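Local coordinates for protein phosphoinositol-specific phospholipase C (Pseudomonas sp., PDB 5FYP) that probably cleaves the lipid-headgroup phosphodiester of phosphoinositides, as a calcium-dependent phospholipase C from a Gram-negative bacterium, at residues Gly123-Lys126 with Arg131-Lys134; Thr156-Gly161 with Gly167-Lys172; Gly19-Ala24 with Val267-His272; Gln218-Ile221 with Val225-Met228. One frame throughout, in Å; residues are numbered along the deposited sequence.

Contacts 1 and 4 close short loops by hydrogen bonds, whereas contact 3 relies on an aromatic ring set against a strand. Contact 3 is the buried one: strand 20-25 is packed by the ring that opens helix 269-274, 242 residues separate segments 19-24 and 267-272, and its chemistry is mostly apolar, with a backbone carbonyl at the ring's edge. Contacts 1 and 4 are partly buried, each with one serine paired to one residue by two hydrogen bonds. Contact 2 lies at the surface, where an isoleucine and a single side-chain bond join the ends of two short helices. Contacts 1 and 3 fall on opposite sides of the chain's centre, about 34 Å apart between centres.

Contact 1 (Gly123-Lys126 with Arg131-Lys134); sequences GWSK and RTPK
Ser125 and Arg131 close the loop that leads from strand 114-120, bearer of the calcium ligand Asp119, into helix 133-144. Two hydrogen bonds join this one pair. Ser125 N donates to Arg131 O over 3.1 Å, and Arg131 N donates to Ser125 OG over 2.9 Å, with a distinctly bent N-H...O angle of 136°. With chi1 at 85°, the hydroxyl stands between its backbone N and carbonyl carbon, and from there Ser125 OG also gives its proton to Lys126 O at 2.7 Å.

Beside this polar pair the indole of Trp124 meets Pro133, the first residue of the helix. Pro133 CG sits over the six-membered ring of Trp124, 3.9 Å from its centroid, in a CH-pi contact. At the edge of the same ring, in its plane, Arg131 O lies 3.5 Å from Trp124 CE3. Further off, Trp124 NE1 bonds Lys195 O, the Arg131 guanidinium forms a salt bridge with Asp53, and the N-cap Thr132 bonds Asp135. Accepting from one side of the loop and donating within the other, the serine hydroxyl has its rotation fixed, while the helix start rests on an aromatic face.

Contact 2 (Thr156-Gly161 with Gly167-Lys172); sequences THIGSG and GNLKGK
Ile158, near the end of helix 151-158, fits against the end of helix 165-168 and the residues just after it, and this is where the contact is close. Ile158 CD1 comes within 3.7 Å of Asn168 O and 3.9 Å of Leu169 CD2, the isoleucine and leucine crossing at about a right angle. A chi1 of 70° sets CG1 between the backbone N and carbonyl carbon, which carries CD1 across to the other segment and leaves CG2 for Lys172, whose CB lies 4.0 Å from Ile158 CG2. Leu169 is the buried member, its side chain also resting on Trp174 and Ala237.

The Lys172 side is looser: the aliphatic part of this exposed chain runs obliquely past the isoleucine, with Lys172 CE 3.7 Å from Ile158 O. At the other end of the contact, among more exposed residues, a single hydrogen bond joins the segments. Asn168 ND2 donates to Ser160 OG over 2.9 Å, nearly straight at 168° and with the oxygen close to the amide plane. Ser160 OG in turn gives its proton to Gly161 O at 2.7 Å, so the amide, the hydroxyl and a backbone carbonyl form a short relay.

Each segment contains a recognised motif. Gly159, with positive phi, ends its helix in a Schellman motif, and Leu169 to Lys172 form a type II beta turn with Gly171 at its third position. The contact thus joins the C-terminal ends of helices 151-158 and 165-168 at the protein surface, through a Schellman motif on one side and a type II turn on the other.

Contact 3 (Gly19-Ala24 with Val267-His272); sequences GIAQVA and VSFAQH
Phe269 lays its ring against strand 20-25, and two directions of approach to that ring define the contact. From over one face comes Val23: Val23 CG2 stands above the middle of the Phe269 ring, 3.6 Å from its centroid and 12° off the normal, a CH-pi contact. From the edge comes the strand backbone, with Ala21 O 3.6 Å from Phe269 CZ and close to the ring plane. Gln22 C lies obliquely to the ring, 3.5 Å from Phe269 CE1, while the methyl of Ala21 touches the same Phe269 atom, CB to CE1, at 4.0 Å.

The torsions explain the pose. Phe269 CG is swung opposite the backbone N, chi1 -179°, which carries the ring from the first turn of helix 269-274 to the strand. In Val23 it is CG1 that takes this position, which leaves CG2 beside the backbone N and directed at the aromatic face. The helix that carries the ring begins with a cap: Gln271 N donates to Ser268 OG over 3.0 Å.

Strand 20-25, between strands 279-282 and 295-297, belongs to what is probably a TIM-type barrel, as in this family, and Val23 also rests on Tyr282. The same helical turn is tied in by His272, bonded to Asp264 through NE2 and to Tyr282 OH through ND1.

The edge hydrogens of an aromatic ring are slightly positive and its face slightly negative, so a carbonyl at the rim and a methyl over the face would each suit the side they meet; the buried ring helps join helix to sheet, probably through dispersion and weak electrostatics.

Contact 4 (Gln218-Ile221 with Val225-Met228); sequences QNDI and VSGM
Asp220 and Ser226 make the innermost shell, where one carboxylate oxygen takes two bonds from one residue. Ser226 N donates to Asp220 OD1 over 2.9 Å, almost straight at 167°, and meets the oxygen nearly end-on to its C-O bond. Ser226 OG gives its proton to the same Asp220 OD1, also at 2.9 Å, and Asp220 OD1 receives it on its syn lone pair, on the side of the other carboxylate oxygen. With OG beside its own backbone N, chi1 -56°, the amide and hydroxyl of the serine converge on one acceptor.

Next come the methyls of Val225, set against oxygens of Asp220 along the turn of helix 219-222: Val225 CG2 lies 3.5 Å from Asp220 O, and Val225 CG1 lies 3.7 Å from Asp220 OD1, packed beside the gripped oxygen.

Further out are the elements that set these groups in place. Segment 225-228 is a type II beta turn, closed by Met228 N donating to Val225 O at 3.0 Å, with Gly227 at the third position. The other carboxylate oxygen, Asp220 OD2, accepts from Asn216 N, and Asp220 O accepts from Asn239 ND2. Asn219 turns its amide nitrogen to Lys224 O, in the link between the segments, and Asn193 of helix 193-203 bonds Ser226 O. A thiocyanate ion, probably from the crystallisation liquor, lies about 5 Å from the Asn219 side chain.

Three donors thus share one largely buried carboxylate, two on OD1 and one on OD2; this holds its plane and would be expected to favour the ionised form.

Contact 1 (Gly123-Lys126 with Arg131-Lys134)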
loop_
_atom_site.group_PDB
_atom_site.type_symbol
_atom_site.label_atom_id
_atom_site.label_comp_id
_atom_site.label_asym_id
_atom_site.label_seq_id
_atom_site.Cartn_x
_atom_site.Cartn_y
_atom_site.Cartn_z
ATOM N N GLY A 123 -3.751 -16.322 6.887
ATOM C CA GLY A 123 -4.919 -16.388 6.023
ATOM C C GLY A 123 -6.119 -15.640 6.547
ATOM O O GLY A 123 -6.081 -15.092 7.655
ATOM N N TRP A 124 -7.182 -15.595 5.743
ATOM C CA TRP A 124 -8.436 -14.998 6.176
ATOM C C TRP A 124 -9.147 -15.971 7.124
ATOM O O TRP A 124 -9.066 -17.189 6.946
ATOM C CB TRP A 124 -9.342 -14.723 4.973
ATOM C CG TRP A 124 -8.765 -13.694 4.085
ATOM C CD1 TRP A 124 -8.237 -13.868 2.842
ATOM C CD2 TRP A 124 -8.669 -12.300 4.355
ATOM N NE1 TRP A 124 -7.770 -12.681 2.351
ATOM C CE2 TRP A 124 -8.015 -11.702 3.276
ATOM C CE3 TRP A 124 -9.035 -11.515 5.444
ATOM C CZ2 TRP A 124 -7.740 -10.330 3.255
ATOM C CZ3 TRP A 124 -8.772 -10.173 5.412
ATOM C CH2 TRP A 124 -8.128 -9.582 4.334
ATOM N N SER A 125 -9.892 -15.438 8.089
ATOM C CA SER A 125 -10.789 -16.318 8.869
ATOM C C SER A 125 -12.121 -16.493 8.184
ATOM O O SER A 125 -12.450 -15.799 7.233
ATOM C CB SER A 125 -11.044 -15.754 10.266
ATOM O OG SER A 125 -12.106 -14.804 10.323
ATOM N N LYS A 126 -12.889 -17.450 8.708
ATOM C CA LYS A 126 -14.318 -17.554 8.391
ATOM C C LYS A 126 -15.123 -16.553 9.227
ATOM O O LYS A 126 -14.612 -15.917 10.158
ATOM C CB LYS A 126 -14.816 -18.992 8.556
ATOM C CG LYS A 126 -14.099 -20.014 7.685
ATOM C CD LYS A 126 -14.254 -19.797 6.204
ATOM C CE LYS A 126 -13.564 -20.898 5.411
ATOM N NZ LYS A 126 -13.558 -20.572 3.957
ATOM N N ARG A 131 -12.664 -12.144 11.311
ATOM C CA ARG A 131 -11.495 -11.610 10.573
ATOM C C ARG A 131 -11.561 -11.997 9.090
ATOM O O ARG A 131 -10.564 -12.386 8.474
ATOM C CB ARG A 131 -10.187 -12.055 11.240
ATOM C CG ARG A 131 -10.014 -11.502 12.658
ATOM C CD ARG A 131 -8.627 -11.839 13.216
ATOM N NE ARG A 131 -8.424 -13.287 13.225
ATOM C CZ ARG A 131 -8.823 -14.104 14.177
ATOM N NH1 ARG A 131 -9.325 -13.632 15.322
ATOM N NH2 ARG A 131 -8.676 -15.412 14.055
ATOM N N THR A 132 -12.743 -11.844 8.520
ATOM C CA THR A 132 -12.964 -12.032 7.088
ATOM C C THR A 132 -12.541 -10.768 6.316
ATOM O O THR A 132 -12.318 -9.725 6.900
ATOM C CB THR A 132 -14.443 -12.296 6.812
ATOM O OG1 THR A 132 -15.178 -11.095 7.056
ATOM C CG2 THR A 132 -14.995 -13.469 7.604
ATOM N N PRO A 133 -12.501 -10.862 4.976
ATOM C CA PRO A 133 -12.336 -9.641 4.167
ATOM C C PRO A 133 -13.320 -8.529 4.541
ATOM O O PRO A 133 -12.924 -7.370 4.589
ATOM C CB PRO A 133 -12.508 -10.159 2.748
ATOM C CG PRO A 133 -11.911 -11.536 2.831
ATOM C CD PRO A 133 -12.403 -12.071 4.149
ATOM N N LYS A 134 -14.582 -8.886 4.764
ATOM C CA LYS A 134 -15.560 -7.893 5.140
ATOM C C LYS A 134 -15.220 -7.223 6.493
ATOM O O LYS A 134 -15.330 -6.004 6.635
ATOM C CB LYS A 134 -16.954 -8.500 5.184
ATOM C CG LYS A 134 -18.071 -7.550 5.577
ATOM C CD LYS A 134 -19.383 -8.128 5.091
ATOM C CE LYS A 134 -20.629 -7.437 5.609
ATOM N NZ LYS A 134 -20.677 -7.290 7.092
#

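Contact 2 (Thr156-Gly161 with Gly167-Lys172)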
loop_
_atom_site.group_PDB
_atom_site.type_symbol
_atom_site.label_atom_id
_atom_site.label_comp_id
_atom_site.label_asym_id
_atom_site.label_seq_id
_atom_site.Cartn_x
_atom_site.Cartn_y
_atom_site.Cartn_z
ATOM N N THR A 156 -14.064 4.818 -11.285
ATOM C CA THR A 156 -14.911 5.915 -11.697
ATOM C C THR A 156 -14.089 7.014 -12.363
ATOM O O THR A 156 -14.491 7.560 -13.393
ATOM C CB THR A 156 -15.687 6.435 -10.493
ATOM O OG1 THR A 156 -16.567 5.396 -10.059
ATOM C CG2 THR A 156 -16.470 7.696 -10.829
ATOM N N HIS A 157 -12.937 7.346 -11.801
ATOM C CA HIS A 157 -12.082 8.384 -12.376
ATOM C C HIS A 157 -11.744 8.104 -13.849
ATOM O O HIS A 157 -11.763 9.009 -14.667
ATOM C CB HIS A 157 -10.796 8.548 -11.579
ATOM C CG HIS A 157 -9.902 9.597 -12.128
ATOM N ND1 HIS A 157 -10.162 10.940 -11.996
ATOM C CD2 HIS A 157 -8.772 9.495 -12.865
ATOM C CE1 HIS A 157 -9.209 11.627 -12.590
ATOM N NE2 HIS A 157 -8.358 10.776 -13.133
ATOM N N ILE A 158 -11.415 6.861 -14.151
ATOM C CA ILE A 158 -11.015 6.486 -15.524
ATOM C C ILE A 158 -12.174 5.980 -16.385
ATOM O O ILE A 158 -11.976 5.596 -17.533
ATOM C CB ILE A 158 -9.864 5.457 -15.537
ATOM C CG1 ILE A 158 -10.300 4.060 -15.049
ATOM C CG2 ILE A 158 -8.673 5.983 -14.744
ATOM C CD1 ILE A 158 -9.390 2.957 -15.496
ATOM N N GLY A 159 -13.395 5.960 -15.858
ATOM C CA GLY A 159 -14.564 5.507 -16.644
ATOM C C GLY A 159 -14.639 3.996 -16.864
ATOM O O GLY A 159 -15.167 3.559 -17.880
ATOM N N SER A 160 -14.140 3.215 -15.904
ATOM C CA SER A 160 -14.097 1.759 -15.982
ATOM C C SER A 160 -14.963 1.142 -14.885
ATOM O O SER A 160 -15.125 1.728 -13.816
ATOM C CB SER A 160 -12.647 1.302 -15.792
ATOM O OG SER A 160 -12.489 -0.114 -15.849
ATOM N N GLY A 161 -15.384 -0.114 -15.092
ATOM C CA GLY A 161 -15.766 -0.938 -13.963
ATOM C C GLY A 161 -14.563 -1.274 -13.096
ATOM O O GLY A 161 -13.435 -1.378 -13.602
ATOM N N GLY A 167 -6.752 -3.877 -17.033
ATOM C CA GLY A 167 -6.471 -3.503 -18.415
ATOM C C GLY A 167 -6.907 -2.106 -18.791
ATOM O O GLY A 167 -6.279 -1.473 -19.661
ATOM N N ASN A 168 -7.969 -1.589 -18.182
ATOM C CA ASN A 168 -8.440 -0.254 -18.557
ATOM C C ASN A 168 -7.555 0.871 -18.065
ATOM O O ASN A 168 -7.591 1.967 -18.617
ATOM C CB ASN A 168 -9.889 -0.059 -18.158
ATOM C CG ASN A 168 -10.838 -0.915 -18.984
ATOM O OD1 ASN A 168 -10.490 -1.396 -20.052
ATOM N ND2 ASN A 168 -12.053 -1.040 -18.524
ATOM N N LEU A 169 -6.711 0.596 -17.076
ATOM C CA LEU A 169 -5.736 1.610 -16.648
ATOM C C LEU A 169 -4.682 1.934 -17.677
ATOM O O LEU A 169 -4.093 3.008 -17.611
ATOM C CB LEU A 169 -5.066 1.211 -15.342
ATOM C CG LEU A 169 -5.931 1.501 -14.100
ATOM C CD1 LEU A 169 -5.418 0.719 -12.901
ATOM C CD2 LEU A 169 -5.921 2.976 -13.791
ATOM N N LYS A 170 -4.410 1.021 -18.605
ATOM C CA LYS A 170 -3.376 1.267 -19.592
ATOM C C LYS A 170 -3.729 2.522 -20.403
ATOM O O LYS A 170 -4.801 2.623 -20.977
ATOM C CB LYS A 170 -3.223 0.052 -20.502
ATOM C CG LYS A 170 -2.065 0.166 -21.468
ATOM C CD LYS A 170 -2.061 -1.040 -22.427
ATOM C CE LYS A 170 -3.162 -0.765 -23.459
ATOM N NZ LYS A 170 -3.079 -1.530 -24.672
ATOM N N GLY A 171 -2.819 3.459 -20.427
ATOM C CA GLY A 171 -3.039 4.713 -21.168
ATOM C C GLY A 171 -3.794 5.762 -20.386
ATOM O O GLY A 171 -4.051 6.835 -20.902
ATOM N N LYS A 172 -4.082 5.482 -19.117
ATOM C CA LYS A 172 -4.876 6.416 -18.309
ATOM C C LYS A 172 -4.054 6.986 -17.148
ATOM O O LYS A 172 -3.116 6.412 -16.611
ATOM C CB LYS A 172 -6.166 5.732 -17.814
ATOM C CG LYS A 172 -7.238 5.441 -18.915
ATOM C CD LYS A 172 -8.190 6.620 -19.112
ATOM C CE LYS A 172 -9.393 6.401 -20.004
ATOM N NZ LYS A 172 -9.184 5.446 -21.099
#

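Contact 3 (Gly19-Ala24 with Val267-His272)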
loop_
_atom_site.group_PDB
_atom_site.type_symbol
_atom_site.label_atom_id
_atom_site.label_comp_id
_atom_site.label_asym_id
_atom_site.label_seq_id
_atom_site.Cartn_x
_atom_site.Cartn_y
_atom_site.Cartn_z
ATOM N N GLY A 19 2.349 8.838 -12.055
ATOM C CA GLY A 19 3.574 9.475 -12.562
ATOM C C GLY A 19 4.506 9.993 -11.508
ATOM O O GLY A 19 5.457 10.717 -11.861
ATOM N N ILE A 20 4.276 9.633 -10.244
ATOM C CA ILE A 20 5.080 10.114 -9.127
ATOM C C ILE A 20 5.895 8.951 -8.537
ATOM O O ILE A 20 5.362 7.869 -8.268
ATOM C CB ILE A 20 4.189 10.752 -8.048
ATOM C CG1 ILE A 20 3.387 11.926 -8.613
ATOM C CG2 ILE A 20 5.024 11.175 -6.857
ATOM C CD1 ILE A 20 2.371 12.498 -7.669
ATOM N N ALA A 21 7.181 9.210 -8.344
ATOM C CA ALA A 21 8.107 8.306 -7.663
ATOM C C ALA A 21 8.257 8.739 -6.204
ATOM O O ALA A 21 8.377 9.937 -5.897
ATOM C CB ALA A 21 9.459 8.317 -8.329
ATOM N N GLN A 22 8.336 7.751 -5.331
ATOM C CA GLN A 22 8.457 7.963 -3.903
ATOM C C GLN A 22 9.479 7.043 -3.282
ATOM O O GLN A 22 9.567 5.845 -3.622
ATOM C CB GLN A 22 7.133 7.671 -3.184
ATOM C CG GLN A 22 5.937 8.423 -3.692
ATOM C CD GLN A 22 4.745 8.214 -2.778
ATOM O OE1 GLN A 22 4.860 8.273 -1.532
ATOM N NE2 GLN A 22 3.591 8.002 -3.368
ATOM N N VAL A 23 10.132 7.543 -2.254
ATOM C CA VAL A 23 10.773 6.708 -1.233
ATOM C C VAL A 23 9.669 6.235 -0.285
ATOM O O VAL A 23 8.896 7.046 0.236
ATOM C CB VAL A 23 11.807 7.524 -0.442
ATOM C CG1 VAL A 23 12.447 6.700 0.654
ATOM C CG2 VAL A 23 12.879 8.080 -1.384
ATOM N N ALA A 24 9.619 4.928 -0.079
ATOM C CA ALA A 24 8.697 4.289 0.855
ATOM C C ALA A 24 9.512 3.652 1.959
ATOM O O ALA A 24 10.691 3.331 1.801
ATOM C CB ALA A 24 7.865 3.243 0.134
ATOM N N VAL A 267 20.446 0.247 -4.051
ATOM C CA VAL A 267 20.202 1.034 -5.254
ATOM C C VAL A 267 19.516 2.342 -4.849
ATOM O O VAL A 267 18.589 2.347 -4.066
ATOM C CB VAL A 267 19.387 0.220 -6.262
ATOM C CG1 VAL A 267 18.942 1.064 -7.452
ATOM C CG2 VAL A 267 20.214 -0.978 -6.718
ATOM N N SER A 268 20.019 3.456 -5.359
ATOM C CA SER A 268 19.562 4.771 -4.958
ATOM C C SER A 268 18.162 5.096 -5.436
ATOM O O SER A 268 17.643 4.484 -6.387
ATOM C CB SER A 268 20.492 5.841 -5.496
ATOM O OG SER A 268 20.304 5.967 -6.890
ATOM N N PHE A 269 17.568 6.093 -4.799
ATOM C CA PHE A 269 16.262 6.581 -5.229
ATOM C C PHE A 269 16.317 7.058 -6.664
ATOM O O PHE A 269 15.447 6.736 -7.494
ATOM C CB PHE A 269 15.752 7.674 -4.279
ATOM C CG PHE A 269 14.387 8.252 -4.615
ATOM C CD1 PHE A 269 13.323 7.453 -5.044
ATOM C CD2 PHE A 269 14.154 9.607 -4.413
ATOM C CE1 PHE A 269 12.092 8.037 -5.304
ATOM C CE2 PHE A 269 12.921 10.178 -4.665
ATOM C CZ PHE A 269 11.886 9.385 -5.114
ATOM N N ALA A 270 17.370 7.794 -7.026
ATOM C CA ALA A 270 17.507 8.265 -8.403
ATOM C C ALA A 270 17.513 7.120 -9.387
ATOM O O ALA A 270 16.899 7.198 -10.452
ATOM C CB ALA A 270 18.768 9.115 -8.558
ATOM N N GLN A 271 18.222 6.053 -9.081
ATOM C CA GLN A 271 18.240 4.922 -9.993
ATOM C C GLN A 271 16.869 4.238 -10.068
ATOM O O GLN A 271 16.413 3.863 -11.165
ATOM C CB GLN A 271 19.313 3.943 -9.624
ATOM C CG GLN A 271 19.385 2.867 -10.660
ATOM N N HIS A 272 16.193 4.102 -8.929
ATOM C CA HIS A 272 14.828 3.582 -8.974
ATOM C C HIS A 272 13.850 4.430 -9.786
ATOM O O HIS A 272 12.959 3.876 -10.450
ATOM C CB HIS A 272 14.320 3.359 -7.548
ATOM C CG HIS A 272 14.959 2.182 -6.885
ATOM N ND1 HIS A 272 15.369 2.191 -5.572
ATOM C CD2 HIS A 272 15.279 0.964 -7.371
ATOM C CE1 HIS A 272 15.863 1.008 -5.263
ATOM N NE2 HIS A 272 15.819 0.239 -6.340
#

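Contact 4 (Gln218-Ile221 with Val225-Met228)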
loop_
_atom_site.group_PDB
_atom_site.type_symbol
_atom_site.label_atom_id
_atom_site.label_comp_id
_atom_site.label_asym_id
_atom_site.label_seq_id
_atom_site.Cartn_x
_atom_site.Cartn_y
_atom_site.Cartn_z
ATOM N N GLN A 218 4.448 -11.107 -17.097
ATOM C CA GLN A 218 3.493 -10.161 -17.667
ATOM C C GLN A 218 2.057 -10.475 -17.223
ATOM O O GLN A 218 1.274 -9.554 -17.062
ATOM C CB GLN A 218 3.609 -10.156 -19.183
ATOM C CG GLN A 218 2.724 -9.132 -19.854
ATOM C CD GLN A 218 3.173 -7.702 -19.632
ATOM O OE1 GLN A 218 4.360 -7.386 -19.738
ATOM N NE2 GLN A 218 2.231 -6.807 -19.356
ATOM N N ASN A 219 1.732 -11.756 -17.108
ATOM C CA ASN A 219 0.372 -12.131 -16.689
ATOM C C ASN A 219 -0.011 -11.518 -15.353
ATOM O O ASN A 219 -1.187 -11.275 -15.109
ATOM C CB ASN A 219 0.179 -13.629 -16.638
ATOM C CG ASN A 219 1.059 -14.273 -15.604
ATOM O OD1 ASN A 219 2.275 -14.127 -15.686
ATOM N ND2 ASN A 219 0.466 -14.974 -14.647
ATOM N N ASP A 220 0.979 -11.290 -14.471
ATOM C CA ASP A 220 0.706 -10.733 -13.157
ATOM C C ASP A 220 0.334 -9.259 -13.233
ATOM O O ASP A 220 -0.238 -8.726 -12.292
ATOM C CB ASP A 220 1.903 -10.949 -12.236
ATOM C CG ASP A 220 2.255 -12.407 -12.035
ATOM O OD1 ASP A 220 1.323 -13.254 -11.989
ATOM O OD2 ASP A 220 3.474 -12.720 -11.870
ATOM N N ILE A 221 0.680 -8.621 -14.350
ATOM C CA ILE A 221 0.292 -7.239 -14.644
ATOM C C ILE A 221 -1.043 -7.210 -15.393
ATOM O O ILE A 221 -1.960 -6.503 -14.971
ATOM C CB ILE A 221 1.360 -6.519 -15.473
ATOM C CG1 ILE A 221 2.755 -6.594 -14.842
ATOM C CG2 ILE A 221 0.933 -5.092 -15.784
ATOM C CD1 ILE A 221 3.314 -5.510 -14.030
ATOM N N VAL A 225 -3.534 -13.433 -13.231
ATOM C CA VAL A 225 -2.415 -13.317 -12.305
ATOM C C VAL A 225 -2.152 -14.676 -11.663
ATOM O O VAL A 225 -3.088 -15.406 -11.320
ATOM C CB VAL A 225 -2.769 -12.260 -11.246
ATOM C CG1 VAL A 225 -1.715 -12.159 -10.161
ATOM C CG2 VAL A 225 -2.989 -10.900 -11.886
ATOM N N SER A 226 -0.877 -15.018 -11.486
ATOM C CA SER A 226 -0.512 -16.263 -10.838
ATOM C C SER A 226 -1.181 -16.361 -9.480
ATOM O O SER A 226 -1.168 -15.412 -8.687
ATOM C CB SER A 226 0.995 -16.307 -10.633
ATOM O OG SER A 226 1.665 -16.141 -11.870
ATOM N N GLY A 227 -1.828 -17.494 -9.218
ATOM C CA GLY A 227 -2.477 -17.710 -7.954
ATOM C C GLY A 227 -3.828 -17.051 -7.769
ATOM O O GLY A 227 -4.394 -17.139 -6.674
ATOM N N MET A 228 -4.352 -16.370 -8.797
ATOM C CA MET A 228 -5.641 -15.679 -8.700
ATOM C C MET A 228 -6.575 -16.138 -9.791
ATOM O O MET A 228 -6.180 -16.581 -10.873
ATOM C CB MET A 228 -5.504 -14.158 -8.766
ATOM C CG MET A 228 -4.434 -13.613 -7.804
ATOM S SD MET A 228 -4.818 -11.993 -7.110
ATOM C CE MET A 228 -5.116 -11.078 -8.606
#